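Side-chain contacts in Alr3699 protein (Nostoc sp., PDB 4XSO), which is of unassigned function but is probably a glycosyltransferase of the GT-B fold, with two Rossmann-like domains facing each other: residues F46-L49 with L50-H54; I194-L197 with R198-L201; F368-V371 with T372-Q376. All coordinates share one frame; numbering follows the deposited sequence.

Contact 1 (F46-L49 with L50-H54); sequences FKTL and LEQHH
The ring of Phe46 is overlapped by the Leu50 side chain one helical turn on, with Leu50 CD1 standing 3.9 Å from the ring centroid and only 11° off its normal. In this CH-pi contact Leu50 CG leans over the CE1 side of the same face; a chi1 of -176° sets Phe46 CG anti to the amide nitrogen and beside the carbonyl carbon, bringing the ring alongside Leu50. The pair lies on the inner side of helix 45-52, the helical crossover of the right-handed beta-alpha-beta unit that joins strands 36-40 and 57-59 in the N-terminal Rossmann-like domain. Ile26 of helix 20-29 touches both side chains, and Leu40 and Val38 of strand 36-40 meet Phe46 and Leu50 respectively. Along another flank, Lys47 reaches Glu51 through its ammonium group: NZ forms a salt bridge with Glu51 OE2 at 3.2 Å, approaching from the syn side but somewhat out of the carboxylate plane. Next to this pair, the amide of Gln52 spans two neighbours, its OE1 lying 3.7 Å from Leu49 CD2 and its NE2 4.0 Å from Thr48 CG2. At the helix end, Leu49 O accepts a 2.8 Å hydrogen bond from His53 ND1, in the imidazole plane, and a weak one from His53 N at 3.1 Å. Leu49 O is thus held by two donors of one residue, the side-chain bond being the straighter (159°). His54, with positive phi, closes a Schellman motif: His54 N bonds to Glu51 O at 2.8 Å, and Ile55 N turns back to Leu50 O.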
ATOM      1  N   PHE A  46       2.128 -19.055  16.949  1.00 39.08           N
ATOM      2  CA  PHE A  46       2.307 -17.806  17.666  1.00 37.65           C
ATOM      3  C   PHE A  46       0.955 -17.244  18.118  1.00 34.14           C
ATOM      4  O   PHE A  46       0.861 -16.615  19.157  1.00 38.82           O
ATOM      5  CB  PHE A  46       3.073 -16.808  16.808  1.00 37.25           C
ATOM      6  CG  PHE A  46       3.376 -15.519  17.509  1.00 37.05           C
ATOM      7  CD1 PHE A  46       3.661 -15.482  18.861  1.00 38.55           C
ATOM      8  CD2 PHE A  46       3.350 -14.318  16.818  1.00 38.51           C
ATOM      9  CE1 PHE A  46       3.910 -14.289  19.496  1.00 35.10           C
ATOM     10  CE2 PHE A  46       3.592 -13.117  17.464  1.00 40.34           C
ATOM     11  CZ  PHE A  46       3.872 -13.105  18.813  1.00 36.37           C
ATOM     12  N   LYS A  47      -0.038 -17.466  17.289  1.00 34.37           N
ATOM     13  CA  LYS A  47      -1.389 -17.094  17.521  1.00 37.21           C
ATOM     14  C   LYS A  47      -1.870 -17.779  18.773  1.00 40.20           C
ATOM     15  O   LYS A  47      -2.451 -17.141  19.687  1.00 36.35           O
ATOM     16  CB  LYS A  47      -2.252 -17.554  16.344  1.00 36.97           C
ATOM     17  CG  LYS A  47      -3.719 -17.135  16.563  1.00 40.70           C
ATOM     18  CD  LYS A  47      -4.537 -17.345  15.341  1.00 47.55           C
ATOM     19  CE  LYS A  47      -5.901 -16.698  15.434  1.00 53.54           C
ATOM     20  NZ  LYS A  47      -6.941 -17.687  15.799  1.00 58.27           N
ATOM     21  N   THR A  48      -1.621 -19.092  18.821  1.00 40.45           N
ATOM     22  CA  THR A  48      -2.007 -19.902  20.013  1.00 39.77           C
ATOM     23  C   THR A  48      -1.338 -19.381  21.297  1.00 39.64           C
ATOM     24  O   THR A  48      -2.044 -19.163  22.344  1.00 38.44           O
ATOM     25  CB  THR A  48      -1.799 -21.448  19.749  1.00 42.13           C
ATOM     26  OG1 THR A  48      -2.429 -21.799  18.509  1.00 37.93           O
ATOM     27  CG2 THR A  48      -2.451 -22.294  20.829  1.00 50.04           C
ATOM     28  N   LEU A  49      -0.034 -19.097  21.220  1.00 32.23           N
ATOM     29  CA  LEU A  49       0.699 -18.552  22.394  1.00 39.99           C
ATOM     30  C   LEU A  49       0.133 -17.191  22.867  1.00 40.10           C
ATOM     31  O   LEU A  49       0.066 -16.938  24.081  1.00 36.51           O
ATOM     32  CB  LEU A  49       2.193 -18.350  22.167  1.00 42.49           C
ATOM     33  CG  LEU A  49       3.135 -19.515  21.846  1.00 52.86           C
ATOM     34  CD1 LEU A  49       4.545 -18.958  21.558  1.00 50.62           C
ATOM     35  CD2 LEU A  49       3.186 -20.537  23.011  1.00 52.00           C
ATOM     36  N   LEU A  50      -0.300 -16.347  21.899  1.00 39.29           N
ATOM     37  CA  LEU A  50      -0.921 -15.072  22.228  1.00 34.30           C
ATOM     38  C   LEU A  50      -2.243 -15.320  22.948  1.00 32.78           C
ATOM     39  O   LEU A  50      -2.494 -14.754  23.979  1.00 34.53           O
ATOM     40  CB  LEU A  50      -1.134 -14.225  20.964  1.00 34.13           C
ATOM     41  CG  LEU A  50       0.165 -13.615  20.399  1.00 32.36           C
ATOM     42  CD1 LEU A  50      -0.061 -13.177  18.953  1.00 33.35           C
ATOM     43  CD2 LEU A  50       0.555 -12.440  21.301  1.00 36.84           C
ATOM     44  N   GLU A  51      -3.043 -16.218  22.440  1.00 34.04           N
ATOM     45  CA  GLU A  51      -4.291 -16.572  23.098  1.00 34.47           C
ATOM     46  C   GLU A  51      -4.048 -17.139  24.505  1.00 35.37           C
ATOM     47  O   GLU A  51      -4.669 -16.694  25.502  1.00 39.04           O
ATOM     48  CB  GLU A  51      -5.050 -17.579  22.225  1.00 36.52           C
ATOM     49  CG  GLU A  51      -5.664 -16.973  20.963  1.00 41.49           C
ATOM     50  CD  GLU A  51      -6.089 -18.029  19.953  1.00 46.28           C
ATOM     51  OE1 GLU A  51      -5.722 -19.219  20.112  1.00 53.10           O
ATOM     52  OE2 GLU A  51      -6.720 -17.663  18.959  1.00 50.24           O
ATOM     53  N   GLN A  52      -3.057 -18.004  24.633  1.00 39.33           N
ATOM     54  CA  GLN A  52      -2.703 -18.538  25.958  1.00 42.04           C
ATOM     55  C   GLN A  52      -2.353 -17.431  26.937  1.00 44.67           C
ATOM     56  O   GLN A  52      -2.418 -17.621  28.138  1.00 41.12           O
ATOM     57  CB  GLN A  52      -1.508 -19.500  25.861  1.00 45.15           C
ATOM     58  CG  GLN A  52      -1.809 -20.764  25.005  1.00 45.06           C
ATOM     59  CD  GLN A  52      -0.647 -21.748  24.960  1.00 44.67           C
ATOM     60  OE1 GLN A  52       0.460 -21.423  25.390  1.00 52.62           O
ATOM     61  NE2 GLN A  52      -0.896 -22.957  24.422  1.00 49.78           N
ATOM     62  N   HIS A  53      -1.901 -16.295  26.428  1.00 42.28           N
ATOM     63  CA  HIS A  53      -1.534 -15.183  27.286  1.00 43.14           C
ATOM     64  C   HIS A  53      -2.622 -14.110  27.333  1.00 38.12           C
ATOM     65  O   HIS A  53      -2.362 -13.044  27.822  1.00 38.84           O
ATOM     66  CB  HIS A  53      -0.195 -14.581  26.821  1.00 42.09           C
ATOM     67  CG  HIS A  53       1.011 -15.382  27.220  1.00 48.43           C
ATOM     68  ND1 HIS A  53       1.597 -16.321  26.389  1.00 52.84           N
ATOM     69  CD2 HIS A  53       1.761 -15.357  28.349  1.00 49.08           C
ATOM     70  CE1 HIS A  53       2.660 -16.831  26.984  1.00 48.57           C
ATOM     71  NE2 HIS A  53       2.773 -16.273  28.180  1.00 51.52           N
ATOM     72  N   HIS A  54      -3.832 -14.403  26.845  1.00 41.23           N
ATOM     73  CA  HIS A  54      -4.966 -13.465  26.811  1.00 42.76           C
ATOM     74  C   HIS A  54      -4.702 -12.186  25.978  1.00 41.53           C
ATOM     75  O   HIS A  54      -5.313 -11.137  26.214  1.00 37.62           O
ATOM     76  CB  HIS A  54      -5.526 -13.130  28.222  1.00 44.64           C
ATOM     77  CG  HIS A  54      -5.794 -14.347  29.049  1.00 46.65           C
ATOM     78  ND1 HIS A  54      -6.866 -15.179  28.811  1.00 50.21           N
ATOM     79  CD2 HIS A  54      -5.080 -14.922  30.048  1.00 43.83           C
ATOM     80  CE1 HIS A  54      -6.803 -16.217  29.621  1.00 49.02           C
ATOM     81  NE2 HIS A  54      -5.731 -16.081  30.388  1.00 51.92           N
TER

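Contact 2 (I194-L197 with R198-L201)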
ATOM      1  N   ILE A 194      18.859 -28.493  41.135  1.00 34.79           N
ATOM      2  CA  ILE A 194      20.036 -28.612  40.303  1.00 36.52           C
ATOM      3  C   ILE A 194      20.610 -30.017  40.462  1.00 39.22           C
ATOM      4  O   ILE A 194      20.715 -30.743  39.503  1.00 35.46           O
ATOM      5  CB  ILE A 194      21.115 -27.552  40.623  1.00 35.56           C
ATOM      6  CG1 ILE A 194      20.640 -26.152  40.211  1.00 38.45           C
ATOM      7  CG2 ILE A 194      22.441 -27.859  39.910  1.00 38.79           C
ATOM      8  CD1 ILE A 194      21.522 -25.019  40.743  1.00 38.05           C
ATOM      9  N   SER A 195      20.896 -30.406  41.697  1.00 43.47           N
ATOM     10  CA  SER A 195      21.523 -31.715  41.976  1.00 44.22           C
ATOM     11  C   SER A 195      20.674 -32.851  41.461  1.00 41.13           C
ATOM     12  O   SER A 195      21.192 -33.775  40.844  1.00 37.20           O
ATOM     13  CB  SER A 195      21.816 -31.875  43.475  1.00 47.58           C
ATOM     14  OG  SER A 195      22.429 -33.148  43.686  1.00 58.40           O
ATOM     15  N   LYS A 196      19.357 -32.773  41.634  1.00 41.12           N
ATOM     16  CA  LYS A 196      18.513 -33.833  41.114  1.00 42.41           C
ATOM     17  C   LYS A 196      18.521 -33.951  39.617  1.00 39.85           C
ATOM     18  O   LYS A 196      18.498 -35.064  39.021  1.00 37.78           O
ATOM     19  CB  LYS A 196      17.060 -33.658  41.610  1.00 46.94           C
ATOM     20  CG  LYS A 196      16.888 -34.146  43.057  1.00 60.78           C
ATOM     21  CD  LYS A 196      17.664 -35.466  43.335  1.00 68.70           C
ATOM     22  CE  LYS A 196      17.124 -36.314  44.488  1.00 74.72           C
ATOM     23  NZ  LYS A 196      16.015 -37.231  44.066  1.00 72.11           N
ATOM     24  N   LEU A 197      18.428 -32.800  38.993  1.00 35.04           N
ATOM     25  CA  LEU A 197      18.404 -32.763  37.558  1.00 35.22           C
ATOM     26  C   LEU A 197      19.720 -33.312  36.960  1.00 34.51           C
ATOM     27  O   LEU A 197      19.662 -34.094  35.994  1.00 34.27           O
ATOM     28  CB  LEU A 197      18.075 -31.330  37.063  1.00 35.68           C
ATOM     29  CG  LEU A 197      17.976 -31.136  35.550  1.00 39.24           C
ATOM     30  CD1 LEU A 197      16.931 -32.032  34.905  1.00 42.45           C
ATOM     31  CD2 LEU A 197      17.635 -29.690  35.247  1.00 40.46           C
ATOM     32  N   ARG A 198      20.871 -32.877  37.494  1.00 31.90           N
ATOM     33  CA  ARG A 198      22.141 -33.439  37.034  1.00 36.22           C
ATOM     34  C   ARG A 198      22.163 -35.018  37.218  1.00 39.46           C
ATOM     35  O   ARG A 198      22.646 -35.745  36.376  1.00 36.37           O
ATOM     36  CB  ARG A 198      23.294 -32.754  37.742  1.00 33.09           C
ATOM     37  CG  ARG A 198      23.512 -31.327  37.287  1.00 32.58           C
ATOM     38  CD  ARG A 198      24.432 -30.582  38.227  1.00 32.25           C
ATOM     39  NE  ARG A 198      25.745 -31.198  38.334  1.00 36.17           N
ATOM     40  CZ  ARG A 198      26.770 -30.997  37.527  1.00 35.76           C
ATOM     41  NH1 ARG A 198      26.684 -30.160  36.499  1.00 42.20           N
ATOM     42  NH2 ARG A 198      27.907 -31.607  37.775  1.00 32.57           N
ATOM     43  N   GLN A 199      21.590 -35.494  38.311  1.00 39.53           N
ATOM     44  CA  GLN A 199      21.500 -36.921  38.597  1.00 42.83           C
ATOM     45  C   GLN A 199      20.693 -37.635  37.558  1.00 41.19           C
ATOM     46  O   GLN A 199      21.183 -38.593  37.009  1.00 43.30           O
ATOM     47  CB  GLN A 199      20.916 -37.209  39.997  1.00 44.09           C
ATOM     48  CG  GLN A 199      21.970 -37.126  41.072  1.00 53.54           C
ATOM     49  CD  GLN A 199      21.445 -37.286  42.510  1.00 70.68           C
ATOM     50  OE1 GLN A 199      20.253 -37.095  42.801  1.00 86.39           O
ATOM     51  NE2 GLN A 199      22.353 -37.611  43.423  1.00 69.17           N
ATOM     52  N   GLN A 200      19.479 -37.159  37.269  1.00 39.93           N
ATOM     53  CA  GLN A 200      18.622 -37.778  36.298  1.00 39.49           C
ATOM     54  C   GLN A 200      19.198 -37.715  34.895  1.00 42.44           C
ATOM     55  O   GLN A 200      18.911 -38.556  34.051  1.00 39.64           O
ATOM     56  CB  GLN A 200      17.265 -37.119  36.333  1.00 39.83           C
ATOM     57  CG  GLN A 200      16.550 -37.403  37.652  1.00 42.37           C
ATOM     58  CD  GLN A 200      15.072 -37.036  37.629  1.00 52.03           C
ATOM     59  OE1 GLN A 200      14.559 -36.543  36.639  1.00 55.73           O
ATOM     60  NE2 GLN A 200      14.384 -37.293  38.725  1.00 58.59           N
ATOM     61  N   LEU A 201      19.972 -36.683  34.620  1.00 37.86           N
ATOM     62  CA  LEU A 201      20.573 -36.528  33.328  1.00 37.53           C
ATOM     63  C   LEU A 201      21.817 -37.335  33.250  1.00 44.10           C
ATOM     64  O   LEU A 201      22.355 -37.471  32.183  1.00 39.46           O
ATOM     65  CB  LEU A 201      20.895 -35.068  33.053  1.00 35.47           C
ATOM     66  CG  LEU A 201      19.690 -34.230  32.743  1.00 35.56           C
ATOM     67  CD1 LEU A 201      20.109 -32.815  32.439  1.00 34.93           C
ATOM     68  CD2 LEU A 201      18.911 -34.842  31.581  1.00 45.04           C
TER
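Helix 191-201, an outer helix of the C-terminal half of the GT-B fold, carries two i to i+4 side-chain pairs, Ile194 with Arg198 and Leu197 with Leu201, on the side that meets helix 276-282. Leu197 and Leu201 run side by side in the same direction, their CD1 methyls 4.1 Å apart, and both rest on Leu279 of that helix. One turn back, Ile194 CG2 lies 3.8 Å from Arg198 CD, so the isoleucine branch packs against the aliphatic part of the arginine rather than its charge. The bend of Arg198 at chi3 (60°) turns the guanidinium aside after that apolar stretch. NH1 then forms a salt bridge with Asp284 and a hydrogen bond to Ala282 O, while NH2 bonds to the carbonyls of Ala204 and Asn206. The backbone bond Arg198 N to Ile194 O (2.9 Å) links the same two residues. On the exposed side, Lys196, bent at chi2 (-41°), crosses Gln199 obliquely, its CD 3.1 Å from Gln199 OE1. Arg198 thus divides its work: its methylenes pack on Ile194 within the helix, while its guanidinium ties the helix to Asp284 and three carbonyls, its charge probably largely balanced by Asp284.

Contact 3 (F368-V371 with T372-Q376)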
ATOM      1  N   PHE A 368      18.314  -5.938  32.178  1.00 27.87           N
ATOM      2  CA  PHE A 368      17.350  -6.640  31.360  1.00 27.80           C
ATOM      3  C   PHE A 368      16.068  -7.056  32.129  1.00 28.29           C
ATOM      4  O   PHE A 368      15.263  -7.853  31.644  1.00 30.21           O
ATOM      5  CB  PHE A 368      18.015  -7.843  30.747  1.00 27.28           C
ATOM      6  CG  PHE A 368      19.299  -7.498  30.069  1.00 25.81           C
ATOM      7  CD1 PHE A 368      19.308  -6.637  28.989  1.00 26.10           C
ATOM      8  CD2 PHE A 368      20.495  -7.979  30.550  1.00 29.34           C
ATOM      9  CE1 PHE A 368      20.536  -6.328  28.367  1.00 32.85           C
ATOM     10  CE2 PHE A 368      21.733  -7.642  29.953  1.00 29.07           C
ATOM     11  CZ  PHE A 368      21.753  -6.847  28.880  1.00 28.66           C
ATOM     12  N   ASP A 369      15.880  -6.474  33.309  1.00 30.23           N
ATOM     13  CA  ASP A 369      14.636  -6.705  34.077  1.00 28.32           C
ATOM     14  C   ASP A 369      13.443  -6.193  33.270  1.00 26.97           C
ATOM     15  O   ASP A 369      13.411  -5.041  32.865  1.00 26.07           O
ATOM     16  CB  ASP A 369      14.767  -6.046  35.433  1.00 27.40           C
ATOM     17  CG  ASP A 369      13.598  -6.355  36.375  1.00 30.49           C
ATOM     18  OD1 ASP A 369      12.547  -6.849  35.940  1.00 34.22           O
ATOM     19  OD2 ASP A 369      13.796  -6.089  37.589  1.00 37.30           O
ATOM     20  N   VAL A 370      12.519  -7.085  32.978  1.00 28.91           N
ATOM     21  CA  VAL A 370      11.307  -6.729  32.262  1.00 31.19           C
ATOM     22  C   VAL A 370      10.545  -5.566  32.875  1.00 32.58           C
ATOM     23  O   VAL A 370       9.935  -4.825  32.112  1.00 28.74           O
ATOM     24  CB  VAL A 370      10.369  -7.935  32.031  1.00 32.53           C
ATOM     25  CG1 VAL A 370       9.620  -8.335  33.313  1.00 32.56           C
ATOM     26  CG2 VAL A 370       9.410  -7.636  30.874  1.00 36.20           C
ATOM     27  N   VAL A 371      10.663  -5.338  34.197  1.00 31.60           N
ATOM     28  CA  VAL A 371      10.015  -4.182  34.832  1.00 33.64           C
ATOM     29  C   VAL A 371      10.620  -2.900  34.363  1.00 31.54           C
ATOM     30  O   VAL A 371       9.916  -1.983  33.922  1.00 28.93           O
ATOM     31  CB  VAL A 371      10.020  -4.240  36.395  1.00 35.92           C
ATOM     32  CG1 VAL A 371       9.380  -2.991  36.992  1.00 39.61           C
ATOM     33  CG2 VAL A 371       9.291  -5.483  36.862  1.00 38.82           C
ATOM     34  N   THR A 372      11.926  -2.876  34.288  1.00 31.00           N
ATOM     35  CA  THR A 372      12.613  -1.715  33.817  1.00 32.21           C
ATOM     36  C   THR A 372      12.396  -1.498  32.325  1.00 31.89           C
ATOM     37  O   THR A 372      12.111  -0.346  31.895  1.00 30.55           O
ATOM     38  CB  THR A 372      14.118  -1.869  34.092  1.00 40.60           C
ATOM     39  OG1 THR A 372      14.277  -2.220  35.470  1.00 33.91           O
ATOM     40  CG2 THR A 372      14.915  -0.617  33.696  1.00 39.83           C
ATOM     41  N   ILE A 373      12.509  -2.583  31.550  1.00 30.42           N
ATOM     42  CA  ILE A 373      12.307  -2.496  30.098  1.00 30.71           C
ATOM     43  C   ILE A 373      10.906  -2.002  29.826  1.00 30.77           C
ATOM     44  O   ILE A 373      10.733  -1.155  28.971  1.00 28.40           O
ATOM     45  CB  ILE A 373      12.566  -3.845  29.412  1.00 28.01           C
ATOM     46  CG1 ILE A 373      14.036  -4.214  29.555  1.00 28.47           C
ATOM     47  CG2 ILE A 373      12.056  -3.951  28.000  1.00 26.99           C
ATOM     48  CD1 ILE A 373      15.013  -3.134  29.270  1.00 27.91           C
ATOM     49  N   ASN A 374       9.891  -2.575  30.483  1.00 26.85           N
ATOM     50  CA  ASN A 374       8.502  -2.107  30.226  1.00 28.18           C
ATOM     51  C   ASN A 374       8.309  -0.641  30.560  1.00 28.86           C
ATOM     52  O   ASN A 374       7.595   0.045  29.826  1.00 28.48           O
ATOM     53  CB  ASN A 374       7.465  -2.917  30.991  1.00 32.40           C
ATOM     54  CG  ASN A 374       7.214  -4.246  30.387  1.00 31.89           C
ATOM     55  OD1 ASN A 374       7.543  -4.514  29.192  1.00 31.62           O
ATOM     56  ND2 ASN A 374       6.638  -5.128  31.202  1.00 32.25           N
ATOM     57  N   GLN A 375       8.989  -0.141  31.604  1.00 35.50           N
ATOM     58  CA  GLN A 375       8.960   1.291  31.937  1.00 34.52           C
ATOM     59  C   GLN A 375       9.565   2.120  30.790  1.00 33.60           C
ATOM     60  O   GLN A 375       9.032   3.158  30.391  1.00 28.65           O
ATOM     61  CB  GLN A 375       9.746   1.591  33.197  1.00 35.76           C
ATOM     62  CG  GLN A 375       9.162   0.905  34.416  1.00 52.14           C
ATOM     63  CD  GLN A 375       9.919   1.120  35.745  1.00 56.20           C
ATOM     64  OE1 GLN A 375      11.146   1.351  35.791  1.00 53.04           O
ATOM     65  NE2 GLN A 375       9.174   0.997  36.844  1.00 53.27           N
ATOM     66  N   GLN A 376      10.693   1.675  30.277  1.00 27.65           N
ATOM     67  CA  GLN A 376      11.320   2.390  29.146  1.00 27.84           C
ATOM     68  C   GLN A 376      10.377   2.449  27.928  1.00 30.26           C
ATOM     69  O   GLN A 376      10.176   3.497  27.289  1.00 29.28           O
ATOM     70  CB  GLN A 376      12.606   1.653  28.778  1.00 27.72           C
ATOM     71  CG  GLN A 376      13.662   1.889  29.803  1.00 27.80           C
ATOM     72  CD  GLN A 376      14.888   1.046  29.551  1.00 32.03           C
ATOM     73  OE1 GLN A 376      15.085   0.457  28.459  1.00 34.58           O
ATOM     74  NE2 GLN A 376      15.727   0.964  30.568  1.00 35.53           N
TER
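Val370 O accepts a 2.8 Å hydrogen bond from the backbone Asn374 N, in the opening turn of helix 370-382. The Asn374 side chain leans toward the same oxygen, CG lying 3.3 Å from Val370 O, but ND2 approaches it at too poor an angle to bond; ND2 runs alongside the valine, 3.8 Å from Val370 CG2. With chi1 at -76°, Asn374 CG lies opposite its own carbonyl carbon, which leaves the side chain leaning back over the preceding turn. Asp369 starts the helix as N-cap: its OD1 accepts from Val371 N at 3.0 Å, the donor standing well above the carboxylate plane, while its backbone O takes Ile373 N at 2.9 Å. Ile373 CG1 and Thr372 CB both lie 3.5 Å from Asp369 O. Farther round, Gln375 crosses Val371, Gln375 NE2 coming 4.0 Å from Val371 CG1. The short break at Asp369 separates this helix from helix 350-368, and Phe368, buried there, meets Tyr179 edge-to-face. As is usual in GT-B proteins, the C-terminal helix passes back to the N-terminal domain: in this capped turn Ile373 rests on Ile178, just beyond strand 175-177, and Asn374 on Pro31, between helix 20-29 and strand 36-40.

Overall arrangement
All three are contacts between successive turns of one helix, and their chemistry differs with place. Contact 1 combines a buried aromatic-aliphatic face with a salt bridge and a histidine-assisted helix end, inside the N-terminal Rossmann-like domain. Contact 2, a surface contact, belongs to the C-terminal domain and joins a leucine pair with an isoleucine-arginine pair, the arginine's charge being spent outside the helix. Contact 3 is partly buried like contact 1, but marks a helix start, with an aspartate cap where contact 1 has a Schellman end. Each lies on a different helix, and none touches another, the nearest atoms of contacts 1 and 3 being about 11 Å apart.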